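Local coordinates for prophage MuSo2, 43 kDa tail protein (Shewanella oneidensis, PDB 3CDD) that probably forms part of the central baseplate of a Mu-like contractile phage tail, assembling as a trimer of identical subunits, at residues A[203-208]-A[279-284]. Sequence-based numbering, arbitrary orientation.
Sequences GRFSWR and KSNMAE
The Phe205 ring lies on the same sheet face as Asn281 and Ala283, with the carbonyl oxygen of Met282 over one ring face, 3.4 Å from CZ. CG stands anti to the carbonyl carbon of Phe205 (chi1 -52°), which carries the ring back along its own strand; with no side chain on Gly203 the ring can lie over that residue, CE2 3.9 Å from Gly203 CA. Ala283 CB approaches the ring obliquely, 4.2 Å from CZ; the Asn281 side chain crosses Phe205 at about a right angle, its CB and CG each 4.0 Å from Phe205 CD1 and its amide plane turned 45° from the ring. On the opposite face of the sheet, shared by Arg204 and Met282, selenomethionine Met282 folds back at chi2 and chi3, bringing its CE methyl to 4.0 Å from Arg204 CB and SE alongside Gly203 CA.

The backbones of 203-206 and 281-284 run antiparallel. Arg204 and Met282 form the hydrogen-bonded pair, with Arg204 N to Met282 O and Met282 N to Arg204 O both at 2.9 Å. A further backbone bond runs from Ser206 N to Ser280 O, 2.9 Å. Ser280 CB presses against Ser206 O at 3.2 Å, while in one conformer its OG bonds to Ser276 O in helix 262-278.

The polar ends of Arg204, Ser206 and Arg208 reach the second subunit. Arg204 bends at chi3, and its NH1 forms a salt bridge with Asp79 of that subunit, which also takes Arg208 NE and Ser206 OG. Ser206 OG accepts the Arg208 N-H as well, an ST turn. Phe205 and Ser206 pair with a strand of that subunit, so the sheet continues across the interface. Backbone bonds and apolar packing thus join the two strands, whereas the charges of Arg204 and Arg208 are directed to Asp79 of the second subunit and probably help to hold the trimer together.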
ATOM      1  N   GLY A 203       7.606   7.873  20.744  1.00 28.89           N
ATOM      2  CA  GLY A 203       8.669   6.893  20.492  1.00 27.39           C
ATOM      3  C   GLY A 203       8.130   5.531  20.101  1.00 28.00           C
ATOM      4  O   GLY A 203       6.967   5.216  20.325  1.00 27.88           O
ATOM      5  N   ARG A 204       8.975   4.713  19.501  1.00 27.44           N
ATOM      6  CA  ARG A 204       8.625   3.320  19.246  1.00 27.27           C
ATOM      7  C   ARG A 204       9.906   2.520  19.287  1.00 27.17           C
ATOM      8  O   ARG A 204      10.811   2.776  18.500  1.00 28.57           O
ATOM      9  CB  ARG A 204       7.956   3.148  17.879  1.00 26.25           C
ATOM     10  CG  ARG A 204       7.597   1.672  17.587  1.00 28.71           C
ATOM     11  CD  ARG A 204       6.819   1.598  16.327  1.00 29.99           C
ATOM     12  NE  ARG A 204       5.505   2.210  16.519  1.00 33.29           N
ATOM     13  CZ  ARG A 204       4.417   1.535  16.896  1.00 34.51           C
ATOM     14  NH1 ARG A 204       4.470   0.223  17.125  1.00 30.39           N
ATOM     15  NH2 ARG A 204       3.270   2.180  17.041  1.00 35.52           N
ATOM     16  N   PHE A 205       9.975   1.558  20.193  1.00 26.26           N
ATOM     17  CA  PHE A 205      11.175   0.759  20.412  1.00 25.44           C
ATOM     18  C   PHE A 205      10.774  -0.698  20.300  1.00 25.27           C
ATOM     19  O   PHE A 205      10.001  -1.199  21.110  1.00 23.59           O
ATOM     20  CB  PHE A 205      11.806   1.124  21.764  1.00 24.93           C
ATOM     21  CG  PHE A 205      12.021   2.620  21.914  1.00 25.92           C
ATOM     22  CD1 PHE A 205      13.180   3.226  21.420  1.00 26.85           C
ATOM     23  CD2 PHE A 205      11.042   3.419  22.488  1.00 25.06           C
ATOM     24  CE1 PHE A 205      13.362   4.607  21.511  1.00 26.09           C
ATOM     25  CE2 PHE A 205      11.221   4.810  22.605  1.00 27.92           C
ATOM     26  CZ  PHE A 205      12.377   5.398  22.109  1.00 26.22           C
ATOM     27  N   SER A 206      11.286  -1.354  19.260  1.00 24.96           N
ATOM     28  CA  SER A 206      10.788  -2.638  18.848  1.00 25.18           C
ATOM     29  C   SER A 206      11.882  -3.678  18.682  1.00 26.77           C
ATOM     30  O   SER A 206      13.021  -3.317  18.389  1.00 26.62           O
ATOM     31  CB  SER A 206      10.036  -2.444  17.529  1.00 25.41           C
ATOM     32  OG  SER A 206       9.481  -3.654  17.061  1.00 24.59           O
ATOM     33  N   TRP A 207      11.531  -4.969  18.855  1.00 27.06           N
ATOM     34  CA  TRP A 207      12.378  -6.073  18.429  1.00 28.72           C
ATOM     35  C   TRP A 207      11.840  -6.870  17.223  1.00 29.99           C
ATOM     36  O   TRP A 207      12.409  -7.912  16.905  1.00 31.11           O
ATOM     37  CB  TRP A 207      12.580  -7.093  19.560  1.00 28.84           C
ATOM     38  CG  TRP A 207      13.617  -6.727  20.610  1.00 28.40           C
ATOM     39  CD1 TRP A 207      14.160  -5.493  20.852  1.00 28.36           C
ATOM     40  CD2 TRP A 207      14.179  -7.612  21.585  1.00 29.19           C
ATOM     41  NE1 TRP A 207      15.032  -5.562  21.905  1.00 27.91           N
ATOM     42  CE2 TRP A 207      15.055  -6.848  22.386  1.00 27.95           C
ATOM     43  CE3 TRP A 207      14.011  -8.980  21.869  1.00 28.69           C
ATOM     44  CZ2 TRP A 207      15.783  -7.403  23.441  1.00 28.85           C
ATOM     45  CZ3 TRP A 207      14.725  -9.533  22.928  1.00 29.48           C
ATOM     46  CH2 TRP A 207      15.606  -8.745  23.701  1.00 29.13           C
ATOM     47  N   ARG A 208      10.764  -6.430  16.580  1.00 29.96           N
ATOM     48  CA  ARG A 208      10.193  -7.184  15.448  1.00 31.64           C
ATOM     49  C   ARG A 208      11.264  -7.461  14.384  1.00 32.01           C
ATOM     50  O   ARG A 208      11.272  -8.523  13.766  1.00 32.01           O
ATOM     51  CB  ARG A 208       8.992  -6.457  14.813  1.00 31.25           C
ATOM     52  CG  ARG A 208       7.693  -6.543  15.612  1.00 31.98           C
ATOM     53  CD  ARG A 208       6.620  -5.527  15.134  1.00 32.19           C
ATOM     54  NE  ARG A 208       5.570  -5.315  16.144  1.00 30.42           N
ATOM     55  CZ  ARG A 208       4.494  -6.088  16.322  1.00 33.77           C
ATOM     56  NH1 ARG A 208       4.268  -7.148  15.527  1.00 31.21           N
ATOM     57  NH2 ARG A 208       3.627  -5.793  17.301  1.00 30.82           N
ATOM     58  N   LYS A 279      16.235   0.826  12.312  1.00 39.47           N
ATOM     59  CA  LYS A 279      14.882   0.556  11.837  1.00 39.77           C
ATOM     60  C   LYS A 279      13.938   0.140  12.979  1.00 39.11           C
ATOM     61  O   LYS A 279      12.714   0.070  12.798  1.00 39.14           O
ATOM     62  CB  LYS A 279      14.945  -0.563  10.799  1.00 40.02           C
ATOM     63  CG  LYS A 279      13.952  -0.449   9.663  1.00 42.17           C
ATOM     64  CD  LYS A 279      14.538  -1.127   8.423  1.00 45.45           C
ATOM     65  CE  LYS A 279      13.528  -2.050   7.760  1.00 46.24           C
ATOM     66  NZ  LYS A 279      14.220  -3.033   6.881  1.00 46.92           N
ATOM     67  N   SER A 280      14.511  -0.127  14.148  1.00 38.68           N
ATOM     68  CA  SER A 280      13.734  -0.633  15.271  0.50 38.40           C
ATOM     69  C   SER A 280      13.525   0.406  16.365  1.00 38.40           C
ATOM     70  O   SER A 280      12.779   0.172  17.304  1.00 38.60           O
ATOM     71  CB  SER A 280      14.383  -1.896  15.830  0.50 38.43           C
ATOM     72  OG  SER A 280      14.503  -2.882  14.815  0.50 37.77           O
ATOM     73  N   ASN A 281      14.184   1.556  16.235  1.00 38.49           N
ATOM     74  CA  ASN A 281      14.047   2.627  17.209  1.00 38.41           C
ATOM     75  C   ASN A 281      13.592   3.921  16.539  1.00 37.94           C
ATOM     76  O   ASN A 281      14.037   4.252  15.435  1.00 39.52           O
ATOM     77  CB  ASN A 281      15.331   2.801  18.017  1.00 38.05           C
ATOM     78  CG  ASN A 281      15.695   1.559  18.805  1.00 39.80           C
ATOM     79  OD1 ASN A 281      14.825   0.855  19.340  1.00 39.80           O
ATOM     80  ND2 ASN A 281      16.995   1.270  18.880  1.00 41.57           N
HETATM   81  N   MSE A 282      12.642   4.608  17.165  1.00 36.34           N
HETATM   82  CA  MSE A 282      12.202   5.924  16.702  1.00 34.52           C
HETATM   83  C   MSE A 282      11.951   6.762  17.946  1.00 33.87           C
HETATM   84  O   MSE A 282      11.404   6.257  18.926  1.00 31.42           O
HETATM   85  CB  MSE A 282      10.938   5.803  15.822  1.00 34.90           C
HETATM   86  CG  MSE A 282      10.290   7.124  15.318  1.00 36.69           C
HETATM   87 SE   MSE A 282       9.007   7.961  16.592  0.50 36.18          SE
HETATM   88  CE  MSE A 282       7.547   6.793  16.307  1.00 31.83           C
ATOM     89  N   ALA A 283      12.402   8.022  17.915  1.00 32.66           N
ATOM     90  CA  ALA A 283      12.051   9.001  18.940  1.00 32.39           C
ATOM     91  C   ALA A 283      11.934  10.376  18.271  1.00 32.03           C
ATOM     92  O   ALA A 283      12.853  10.807  17.578  1.00 31.82           O
ATOM     93  CB  ALA A 283      13.087   9.031  20.057  1.00 32.03           C
ATOM     94  N   GLU A 284      10.802  11.041  18.481  1.00 31.93           N
ATOM     95  CA  GLU A 284      10.496  12.318  17.832  1.00 31.79           C
ATOM     96  C   GLU A 284      10.009  13.307  18.856  1.00 31.09           C
ATOM     97  O   GLU A 284       9.001  13.047  19.534  1.00 31.53           O
ATOM     98  CB  GLU A 284       9.391  12.142  16.774  1.00 32.53           C
ATOM     99  CG  GLU A 284       9.857  11.410  15.569  1.00 35.53           C
ATOM    100  CD  GLU A 284       8.810  11.284  14.477  1.00 38.81           C
ATOM    101  OE1 GLU A 284       7.637  11.717  14.651  1.00 38.18           O
ATOM    102  OE2 GLU A 284       9.195  10.737  13.426  1.00 43.22           O
TER